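Local coordinates for Non-structural protein 2 (Human respiratory syncytial virus A, PDB 7LDK) that antagonises the type I interferon response of the host, binding the N-terminal part of the RNA sensor RIGI and thereby blocking the signalling that leads to interferon production, at residues K52-Y66 with F92-C106. Sequence-based numbering, arbitrary orientation.
Sequences KLDERQATFTFLVNY and FPMPIFINHDGFLEC
Phe-62 and Tyr-66 both swing CG opposite the backbone N (chi1 near 180° in both), which drops their rings from successive turns of helix 55-66 onto Pro-95 and Pro-93. Each ring receives a proline over one face: Pro-95 CB stands 3.6 Å from the centroid of the Phe-62 ring, and Pro-93 CG lies 3.9 Å from that of Tyr-66, two CH-pi contacts almost on the ring normals. Tyr-66 also turns an edge to the face of Phe-92 in a T-shaped pair with planes at 69°. Beside Phe-62, Cys-106 SG makes an oblique sulfur-aromatic contact, while Phe-40 from helix 38-50 joins the same ring edge-to-face.

One turn earlier, Ala-58 CB meets Phe-97 CZ, and Thr-59 OG1 sits at the edge of that ring, 3.5 Å from Phe-97 CE2. The Thr-59 hydroxyl donates back to Glu-55 O, which also accepts from Thr-59 N on the opposite face of its carbonyl plane. Helix 55-66 rests on the beta-hairpin of antiparallel strands 94-100 and 103-106, running against strand 94-100 at 139° and closer to the direction of strand 103-106; helix 38-50 adds to the apolar layer, with Cys-48 on Ala-58 and Ile-41 on Cys-106.

At the N-terminal end of the helix, Asp-54 and Gln-57 form a capping box, and Leu-104 CD1 packs against the cap backbone, 3.4 Å from Glu-55 N. A water connects the two backbones here, donating to Leu-53 O and accepting from Leu-104 N at 2.7 Å. Lys-52, the C-prime residue of the Schellman motif that ends the preceding helix, stretches its aliphatic chain over a face of Phe-103 and alongside the hairpin turn at Gly-102, whose N donates to Asn-99 OD1 in an Asx motif.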
ATOM      1  N   LYS A  52       6.956 -16.195  -7.869  1.00 46.36           N
ATOM      2  CA  LYS A  52       7.330 -15.635  -9.198  1.00 44.36           C
ATOM      3  C   LYS A  52       6.150 -14.890  -9.820  1.00 41.33           C
ATOM      4  O   LYS A  52       5.760 -15.190 -10.921  1.00 42.91           O
ATOM      5  CB  LYS A  52       7.857 -16.720 -10.137  1.00 48.41           C
ATOM      6  CG  LYS A  52       8.716 -16.131 -11.244  1.00 48.41           C
ATOM      7  CD  LYS A  52       9.393 -17.096 -12.167  1.00 52.76           C
ATOM      8  CE  LYS A  52      10.208 -16.336 -13.196  1.00 52.59           C
ATOM      9  NZ  LYS A  52      11.378 -17.117 -13.675  1.00 56.19           N
ATOM     10  N   LEU A  53       5.633 -13.903  -9.124  1.00 37.37           N
ATOM     11  CA  LEU A  53       4.399 -13.202  -9.499  1.00 36.14           C
ATOM     12  C   LEU A  53       4.681 -12.233 -10.639  1.00 36.26           C
ATOM     13  O   LEU A  53       5.756 -11.669 -10.675  1.00 35.06           O
ATOM     14  CB  LEU A  53       3.902 -12.451  -8.268  1.00 32.88           C
ATOM     15  CG  LEU A  53       3.534 -13.314  -7.067  1.00 33.37           C
ATOM     16  CD1 LEU A  53       2.840 -12.488  -6.019  1.00 31.26           C
ATOM     17  CD2 LEU A  53       2.646 -14.459  -7.471  1.00 36.50           C
ATOM     18  N   ASP A  54       3.711 -12.022 -11.521  1.00 38.99           N
ATOM     19  CA  ASP A  54       3.719 -10.878 -12.467  1.00 40.01           C
ATOM     20  C   ASP A  54       3.161  -9.644 -11.742  1.00 39.16           C
ATOM     21  O   ASP A  54       2.747  -9.757 -10.570  1.00 37.18           O
ATOM     22  CB  ASP A  54       2.993 -11.212 -13.774  1.00 43.26           C
ATOM     23  CG  ASP A  54       1.491 -11.373 -13.671  1.00 44.62           C
ATOM     24  OD1 ASP A  54       0.915 -10.786 -12.733  1.00 42.51           O
ATOM     25  OD2 ASP A  54       0.903 -12.071 -14.558  1.00 48.41           O
ATOM     26  N   GLU A  55       3.183  -8.494 -12.422  1.00 40.98           N
ATOM     27  CA  GLU A  55       2.742  -7.179 -11.906  1.00 40.62           C
ATOM     28  C   GLU A  55       1.314  -7.302 -11.353  1.00 39.52           C
ATOM     29  O   GLU A  55       1.021  -6.764 -10.286  1.00 38.35           O
ATOM     30  CB  GLU A  55       2.805  -6.203 -13.076  1.00 45.18           C
ATOM     31  CG  GLU A  55       3.268  -4.795 -12.747  1.00 47.69           C
ATOM     32  CD  GLU A  55       2.631  -3.771 -13.694  1.00 54.45           C
ATOM     33  OE1 GLU A  55       1.340  -3.659 -13.697  1.00 57.91           O
ATOM     34  OE2 GLU A  55       3.399  -3.094 -14.469  1.00 59.28           O
ATOM     35  N   ARG A  56       0.426  -7.953 -12.087  1.00 40.29           N
ATOM     36  CA  ARG A  56      -1.013  -7.958 -11.747  1.00 40.32           C
ATOM     37  C   ARG A  56      -1.177  -8.721 -10.432  1.00 37.26           C
ATOM     38  O   ARG A  56      -1.900  -8.271  -9.565  1.00 35.96           O
ATOM     39  CB  ARG A  56      -1.775  -8.519 -12.943  1.00 45.04           C
ATOM     40  CG  ARG A  56      -3.251  -8.768 -12.694  1.00 49.15           C
ATOM     41  CD  ARG A  56      -3.972  -9.116 -13.975  1.00 55.09           C
ATOM     42  NE  ARG A  56      -3.046  -9.553 -15.013  1.00 57.99           N
ATOM     43  CZ  ARG A  56      -3.393  -9.781 -16.279  1.00 62.90           C
ATOM     44  NH1 ARG A  56      -4.645  -9.628 -16.697  1.00 64.59           N
ATOM     45  NH2 ARG A  56      -2.459 -10.169 -17.127  1.00 65.45           N
ATOM     46  N   GLN A  57      -0.464  -9.825 -10.288  1.00 36.61           N
ATOM     47  CA  GLN A  57      -0.524 -10.701  -9.091  1.00 35.83           C
ATOM     48  C   GLN A  57       0.127  -9.998  -7.901  1.00 32.44           C
ATOM     49  O   GLN A  57      -0.413 -10.100  -6.778  1.00 32.30           O
ATOM     50  CB  GLN A  57       0.188 -12.015  -9.371  1.00 37.72           C
ATOM     51  CG  GLN A  57      -0.490 -12.820 -10.450  1.00 41.57           C
ATOM     52  CD  GLN A  57       0.322 -14.032 -10.807  1.00 44.54           C
ATOM     53  OE1 GLN A  57       1.466 -13.931 -11.243  1.00 44.74           O
ATOM     54  NE2 GLN A  57      -0.303 -15.189 -10.692  1.00 47.86           N
ATOM     55  N   ALA A  58       1.284  -9.369  -8.122  1.00 30.02           N
ATOM     56  CA  ALA A  58       2.025  -8.678  -7.053  1.00 27.32           C
ATOM     57  C   ALA A  58       1.145  -7.544  -6.536  1.00 25.66           C
ATOM     58  O   ALA A  58       1.020  -7.393  -5.324  1.00 25.23           O
ATOM     59  CB  ALA A  58       3.357  -8.186  -7.560  1.00 26.66           C
ATOM     60  N   THR A  59       0.543  -6.775  -7.427  1.00 25.57           N
ATOM     61  CA  THR A  59      -0.331  -5.639  -7.055  1.00 25.13           C
ATOM     62  C   THR A  59      -1.479  -6.170  -6.193  1.00 25.79           C
ATOM     63  O   THR A  59      -1.782  -5.568  -5.137  1.00 25.04           O
ATOM     64  CB  THR A  59      -0.809  -4.903  -8.303  1.00 25.81           C
ATOM     65  OG1 THR A  59       0.346  -4.396  -8.953  1.00 25.37           O
ATOM     66  CG2 THR A  59      -1.689  -3.733  -7.977  1.00 26.19           C
ATOM     67  N   PHE A  60      -2.109  -7.258  -6.626  1.00 27.42           N
ATOM     68  CA  PHE A  60      -3.241  -7.860  -5.894  1.00 28.63           C
ATOM     69  C   PHE A  60      -2.768  -8.208  -4.476  1.00 27.87           C
ATOM     70  O   PHE A  60      -3.395  -7.770  -3.488  1.00 28.19           O
ATOM     71  CB  PHE A  60      -3.760  -9.063  -6.675  1.00 30.91           C
ATOM     72  CG  PHE A  60      -4.938  -9.730  -6.031  1.00 33.02           C
ATOM     73  CD1 PHE A  60      -6.224  -9.302  -6.308  1.00 34.37           C
ATOM     74  CD2 PHE A  60      -4.768 -10.798  -5.165  1.00 34.22           C
ATOM     75  CE1 PHE A  60      -7.318  -9.936  -5.745  1.00 36.59           C
ATOM     76  CE2 PHE A  60      -5.866 -11.420  -4.588  1.00 36.52           C
ATOM     77  CZ  PHE A  60      -7.140 -10.985  -4.877  1.00 37.68           C
ATOM     78  N   THR A  61      -1.674  -8.963  -4.380  1.00 27.28           N
ATOM     79  CA  THR A  61      -1.068  -9.391  -3.097  1.00 27.22           C
ATOM     80  C   THR A  61      -0.773  -8.161  -2.243  1.00 25.87           C
ATOM     81  O   THR A  61      -1.043  -8.187  -1.045  1.00 26.42           O
ATOM     82  CB  THR A  61       0.201 -10.203  -3.336  1.00 27.32           C
ATOM     83  OG1 THR A  61      -0.253 -11.356  -4.029  1.00 29.50           O
ATOM     84  CG2 THR A  61       0.903 -10.589  -2.059  1.00 27.88           C
ATOM     85  N   PHE A  62      -0.234  -7.112  -2.855  1.00 24.77           N
ATOM     86  CA  PHE A  62       0.066  -5.833  -2.178  1.00 23.77           C
ATOM     87  C   PHE A  62      -1.221  -5.292  -1.552  1.00 24.88           C
ATOM     88  O   PHE A  62      -1.206  -4.960  -0.383  1.00 25.01           O
ATOM     89  CB  PHE A  62       0.706  -4.849  -3.157  1.00 22.40           C
ATOM     90  CG  PHE A  62       1.039  -3.533  -2.513  1.00 21.97           C
ATOM     91  CD1 PHE A  62       2.269  -3.332  -1.928  1.00 21.65           C
ATOM     92  CD2 PHE A  62       0.109  -2.506  -2.447  1.00 22.55           C
ATOM     93  CE1 PHE A  62       2.579  -2.122  -1.333  1.00 22.01           C
ATOM     94  CE2 PHE A  62       0.413  -1.305  -1.825  1.00 22.75           C
ATOM     95  CZ  PHE A  62       1.650  -1.114  -1.281  1.00 22.48           C
ATOM     96  N   LEU A  63      -2.306  -5.194  -2.312  1.00 26.64           N
ATOM     97  CA  LEU A  63      -3.540  -4.551  -1.811  1.00 28.93           C
ATOM     98  C   LEU A  63      -4.255  -5.463  -0.822  1.00 30.91           C
ATOM     99  O   LEU A  63      -4.778  -4.913   0.164  1.00 32.33           O
ATOM    100  CB  LEU A  63      -4.462  -4.209  -2.976  1.00 30.57           C
ATOM    101  CG  LEU A  63      -3.885  -3.149  -3.905  1.00 31.35           C
ATOM    102  CD1 LEU A  63      -4.856  -2.896  -5.049  1.00 33.57           C
ATOM    103  CD2 LEU A  63      -3.566  -1.853  -3.155  1.00 31.17           C
ATOM    104  N   VAL A  64      -4.275  -6.777  -1.046  1.00 31.71           N
ATOM    105  CA  VAL A  64      -4.873  -7.711  -0.059  1.00 34.15           C
ATOM    106  C   VAL A  64      -4.232  -7.429   1.308  1.00 33.71           C
ATOM    107  O   VAL A  64      -4.965  -7.250   2.281  1.00 35.42           O
ATOM    108  CB  VAL A  64      -4.715  -9.189  -0.477  1.00 36.19           C
ATOM    109  CG1 VAL A  64      -5.003 -10.134   0.681  1.00 39.10           C
ATOM    110  CG2 VAL A  64      -5.601  -9.546  -1.657  1.00 37.18           C
ATOM    111  N   ASN A  65      -2.910  -7.363   1.384  1.00 32.44           N
ATOM    112  CA  ASN A  65      -2.178  -7.208   2.667  1.00 33.03           C
ATOM    113  C   ASN A  65      -2.433  -5.804   3.220  1.00 32.25           C
ATOM    114  O   ASN A  65      -2.621  -5.691   4.430  1.00 34.65           O
ATOM    115  CB  ASN A  65      -0.698  -7.532   2.520  1.00 32.87           C
ATOM    116  CG  ASN A  65      -0.452  -8.967   2.120  1.00 34.60           C
ATOM    117  OD1 ASN A  65      -1.350  -9.700   1.772  1.00 37.29           O
ATOM    118  ND2 ASN A  65       0.779  -9.398   2.135  1.00 35.97           N
ATOM    119  N   TYR A  66      -2.478  -4.773   2.383  1.00 29.85           N
ATOM    120  CA  TYR A  66      -2.816  -3.405   2.834  1.00 29.75           C
ATOM    121  C   TYR A  66      -4.203  -3.397   3.461  1.00 31.90           C
ATOM    122  O   TYR A  66      -4.325  -2.990   4.608  1.00 33.16           O
ATOM    123  CB  TYR A  66      -2.789  -2.398   1.693  1.00 28.03           C
ATOM    124  CG  TYR A  66      -3.216  -1.030   2.150  1.00 28.67           C
ATOM    125  CD1 TYR A  66      -2.418  -0.271   2.979  1.00 29.25           C
ATOM    126  CD2 TYR A  66      -4.459  -0.528   1.809  1.00 29.67           C
ATOM    127  CE1 TYR A  66      -2.826   0.977   3.413  1.00 31.06           C
ATOM    128  CE2 TYR A  66      -4.888   0.713   2.241  1.00 31.11           C
ATOM    129  CZ  TYR A  66      -4.068   1.473   3.052  1.00 31.94           C
ATOM    130  OH  TYR A  66      -4.456   2.721   3.466  1.00 34.07           O
ATOM    131  N   PHE A  92      -6.081   5.221  -1.874  1.00 51.28           N
ATOM    132  CA  PHE A  92      -5.334   4.001  -1.462  1.00 49.06           C
ATOM    133  C   PHE A  92      -3.988   3.967  -2.189  1.00 46.77           C
ATOM    134  O   PHE A  92      -3.882   4.340  -3.361  1.00 48.18           O
ATOM    135  CB  PHE A  92      -6.180   2.736  -1.638  1.00 49.07           C
ATOM    136  CG  PHE A  92      -7.174   2.496  -0.526  1.00 51.34           C
ATOM    137  CD1 PHE A  92      -7.329   3.396   0.530  1.00 53.50           C
ATOM    138  CD2 PHE A  92      -7.976   1.363  -0.539  1.00 51.74           C
ATOM    139  CE1 PHE A  92      -8.271   3.178   1.526  1.00 54.33           C
ATOM    140  CE2 PHE A  92      -8.916   1.146   0.463  1.00 53.27           C
ATOM    141  CZ  PHE A  92      -9.064   2.053   1.491  1.00 54.16           C
ATOM    142  N   PRO A  93      -2.918   3.526  -1.497  1.00 43.58           N
ATOM    143  CA  PRO A  93      -1.582   3.474  -2.072  1.00 41.70           C
ATOM    144  C   PRO A  93      -1.483   2.450  -3.202  1.00 39.78           C
ATOM    145  O   PRO A  93      -2.216   1.481  -3.192  1.00 40.44           O
ATOM    146  CB  PRO A  93      -0.713   3.030  -0.887  1.00 41.15           C
ATOM    147  CG  PRO A  93      -1.645   2.190  -0.077  1.00 40.75           C
ATOM    148  CD  PRO A  93      -2.936   2.975  -0.136  1.00 43.44           C
ATOM    149  N   MET A  94      -0.592   2.731  -4.146  1.00 39.36           N
ATOM    150  CA  MET A  94      -0.197   1.840  -5.264  1.00 38.23           C
ATOM    151  C   MET A  94       1.281   1.502  -5.105  1.00 33.45           C
ATOM    152  O   MET A  94       2.103   2.360  -4.787  1.00 33.01           O
ATOM    153  CB  MET A  94      -0.367   2.530  -6.619  1.00 43.91           C
ATOM    154  CG  MET A  94      -1.775   2.840  -7.021  1.00 49.25           C
ATOM    155  SD  MET A  94      -1.709   4.275  -8.145  1.00 62.77           S
ATOM    156  CE  MET A  94      -3.077   5.248  -7.496  1.00 67.26           C
ATOM    157  N   PRO A  95       1.678   0.244  -5.369  1.00 29.18           N
ATOM    158  CA  PRO A  95       3.076  -0.145  -5.278  1.00 27.18           C
ATOM    159  C   PRO A  95       3.854   0.211  -6.551  1.00 26.18           C
ATOM    160  O   PRO A  95       3.316   0.161  -7.598  1.00 26.60           O
ATOM    161  CB  PRO A  95       2.923  -1.656  -5.109  1.00 26.67           C
ATOM    162  CG  PRO A  95       1.772  -2.014  -6.018  1.00 27.53           C
ATOM    163  CD  PRO A  95       0.821  -0.853  -5.844  1.00 28.72           C
ATOM    164  N   ILE A  96       5.113   0.577  -6.402  1.00 25.63           N
ATOM    165  CA  ILE A  96       6.094   0.731  -7.512  1.00 25.95           C
ATOM    166  C   ILE A  96       6.963  -0.523  -7.523  1.00 24.86           C
ATOM    167  O   ILE A  96       7.669  -0.704  -6.527  1.00 24.39           O
ATOM    168  CB  ILE A  96       6.972   1.970  -7.298  1.00 27.03           C
ATOM    169  CG1 ILE A  96       6.151   3.230  -7.031  1.00 28.51           C
ATOM    170  CG2 ILE A  96       7.904   2.123  -8.479  1.00 27.99           C
ATOM    171  CD1 ILE A  96       5.078   3.476  -8.067  1.00 29.51           C
ATOM    172  N   PHE A  97       6.889  -1.331  -8.584  1.00 24.42           N
ATOM    173  CA  PHE A  97       7.671  -2.573  -8.759  1.00 23.99           C
ATOM    174  C   PHE A  97       8.789  -2.343  -9.760  1.00 25.66           C
ATOM    175  O   PHE A  97       8.559  -1.619 -10.733  1.00 27.63           O
ATOM    176  CB  PHE A  97       6.784  -3.693  -9.291  1.00 23.54           C
ATOM    177  CG  PHE A  97       5.792  -4.191  -8.289  1.00 22.42           C
ATOM    178  CD1 PHE A  97       6.214  -4.832  -7.136  1.00 21.91           C
ATOM    179  CD2 PHE A  97       4.443  -4.023  -8.501  1.00 22.60           C
ATOM    180  CE1 PHE A  97       5.305  -5.285  -6.197  1.00 21.59           C
ATOM    181  CE2 PHE A  97       3.536  -4.486  -7.564  1.00 22.38           C
ATOM    182  CZ  PHE A  97       3.970  -5.095  -6.403  1.00 21.78           C
ATOM    183  N   ILE A  98       9.935  -2.977  -9.574  1.00 26.24           N
ATOM    184  CA  ILE A  98      10.932  -3.096 -10.674  1.00 28.47           C
ATOM    185  C   ILE A  98      11.122  -4.565 -10.972  1.00 29.37           C
ATOM    186  O   ILE A  98      10.829  -5.340 -10.117  1.00 28.46           O
ATOM    187  CB  ILE A  98      12.252  -2.374 -10.354  1.00 29.27           C
ATOM    188  CG1 ILE A  98      13.019  -3.012  -9.203  1.00 28.51           C
ATOM    189  CG2 ILE A  98      11.959  -0.900 -10.096  1.00 29.80           C
ATOM    190  CD1 ILE A  98      14.140  -2.133  -8.700  1.00 29.55           C
ATOM    191  N   ASN A  99      11.549  -4.885 -12.188  1.00 32.57           N
ATOM    192  CA  ASN A  99      11.723  -6.272 -12.696  1.00 34.69           C
ATOM    193  C   ASN A  99      13.219  -6.600 -12.718  1.00 35.35           C
ATOM    194  O   ASN A  99      13.918  -6.023 -13.567  1.00 36.09           O
ATOM    195  CB  ASN A  99      11.087  -6.436 -14.072  1.00 37.54           C
ATOM    196  CG  ASN A  99      10.871  -7.886 -14.452  1.00 40.38           C
ATOM    197  OD1 ASN A  99      11.815  -8.676 -14.471  1.00 42.50           O
ATOM    198  ND2 ASN A  99       9.635  -8.253 -14.754  1.00 41.70           N
ATOM    199  N   HIS A 100      13.655  -7.478 -11.811  1.00 34.90           N
ATOM    200  CA  HIS A 100      14.995  -8.088 -11.848  1.00 37.23           C
ATOM    201  C   HIS A 100      14.895  -9.455 -12.516  1.00 40.49           C
ATOM    202  O   HIS A 100      14.956 -10.422 -11.794  1.00 42.53           O
ATOM    203  CB  HIS A 100      15.599  -8.229 -10.449  1.00 36.30           C
ATOM    204  CG  HIS A 100      15.548  -7.014  -9.593  1.00 33.92           C
ATOM    205  ND1 HIS A 100      16.496  -6.049  -9.668  1.00 34.10           N
ATOM    206  CD2 HIS A 100      14.712  -6.663  -8.591  1.00 32.04           C
ATOM    207  CE1 HIS A 100      16.229  -5.123  -8.782  1.00 32.88           C
ATOM    208  NE2 HIS A 100      15.141  -5.476  -8.105  1.00 31.32           N
ATOM    209  N   ASP A 101      14.749  -9.520 -13.834  1.00 43.36           N
ATOM    210  CA  ASP A 101      14.902 -10.769 -14.621  1.00 47.68           C
ATOM    211  C   ASP A 101      13.712 -11.696 -14.343  1.00 48.25           C
ATOM    212  O   ASP A 101      13.908 -12.903 -14.197  1.00 51.55           O
ATOM    213  CB  ASP A 101      16.248 -11.443 -14.319  1.00 50.49           C
ATOM    214  CG  ASP A 101      16.991 -11.821 -15.598  1.00 55.34           C
ATOM    215  OD1 ASP A 101      16.417 -11.538 -16.683  1.00 57.21           O
ATOM    216  OD2 ASP A 101      18.143 -12.370 -15.522  1.00 57.96           O
ATOM    217  N   GLY A 102      12.504 -11.153 -14.254  1.00 46.88           N
ATOM    218  CA  GLY A 102      11.272 -11.952 -14.083  1.00 47.36           C
ATOM    219  C   GLY A 102      10.847 -12.044 -12.629  1.00 44.78           C
ATOM    220  O   GLY A 102       9.724 -12.562 -12.372  1.00 45.23           O
ATOM    221  N   PHE A 103      11.691 -11.549 -11.719  1.00 42.35           N
ATOM    222  CA  PHE A 103      11.411 -11.445 -10.265  1.00 40.12           C
ATOM    223  C   PHE A 103      11.176  -9.986  -9.888  1.00 36.50           C
ATOM    224  O   PHE A 103      12.076  -9.169 -10.132  1.00 37.59           O
ATOM    225  CB  PHE A 103      12.579 -12.026  -9.495  1.00 41.57           C
ATOM    226  CG  PHE A 103      12.769 -13.484  -9.786  1.00 45.82           C
ATOM    227  CD1 PHE A 103      11.885 -14.398  -9.244  1.00 47.17           C
ATOM    228  CD2 PHE A 103      13.825 -13.945 -10.562  1.00 48.96           C
ATOM    229  CE1 PHE A 103      12.068 -15.755  -9.455  1.00 51.51           C
ATOM    230  CE2 PHE A 103      13.976 -15.297 -10.818  1.00 53.03           C
ATOM    231  CZ  PHE A 103      13.094 -16.201 -10.266  1.00 54.41           C
ATOM    232  N   LEU A 104       9.975  -9.668  -9.411  1.00 32.92           N
ATOM    233  CA  LEU A 104       9.593  -8.279  -9.082  1.00 29.61           C
ATOM    234  C   LEU A 104      10.082  -7.935  -7.684  1.00 28.45           C
ATOM    235  O   LEU A 104      10.170  -8.810  -6.817  1.00 29.65           O
ATOM    236  CB  LEU A 104       8.083  -8.113  -9.191  1.00 28.93           C
ATOM    237  CG  LEU A 104       7.501  -8.270 -10.589  1.00 29.70           C
ATOM    238  CD1 LEU A 104       6.005  -8.216 -10.543  1.00 29.43           C
ATOM    239  CD2 LEU A 104       8.020  -7.216 -11.513  1.00 29.82           C
ATOM    240  N   GLU A 105      10.455  -6.682  -7.506  1.00 27.67           N
ATOM    241  CA  GLU A 105      10.804  -6.077  -6.204  1.00 27.42           C
ATOM    242  C   GLU A 105       9.944  -4.822  -6.042  1.00 26.35           C
ATOM    243  O   GLU A 105       9.911  -4.032  -6.980  1.00 26.66           O
ATOM    244  CB  GLU A 105      12.282  -5.716  -6.150  1.00 28.55           C
ATOM    245  CG  GLU A 105      12.709  -5.326  -4.743  1.00 29.57           C
ATOM    246  CD  GLU A 105      13.947  -4.459  -4.579  1.00 31.22           C
ATOM    247  OE1 GLU A 105      14.706  -4.270  -5.595  1.00 31.74           O
ATOM    248  OE2 GLU A 105      14.123  -3.951  -3.431  1.00 32.14           O
ATOM    249  N   CYS A 106       9.261  -4.663  -4.912  1.00 25.75           N
ATOM    250  CA  CYS A 106       8.547  -3.424  -4.558  1.00 25.22           C
ATOM    251  C   CYS A 106       9.550  -2.491  -3.897  1.00 25.79           C
ATOM    252  O   CYS A 106      10.155  -2.899  -2.909  1.00 27.03           O
ATOM    253  CB  CYS A 106       7.375  -3.690  -3.632  1.00 25.55           C
ATOM    254  SG  CYS A 106       6.405  -2.192  -3.307  1.00 26.29           S
TER
HETATM  255  O   HOH W   1       8.077 -11.539  -9.178  1.00 19.38           O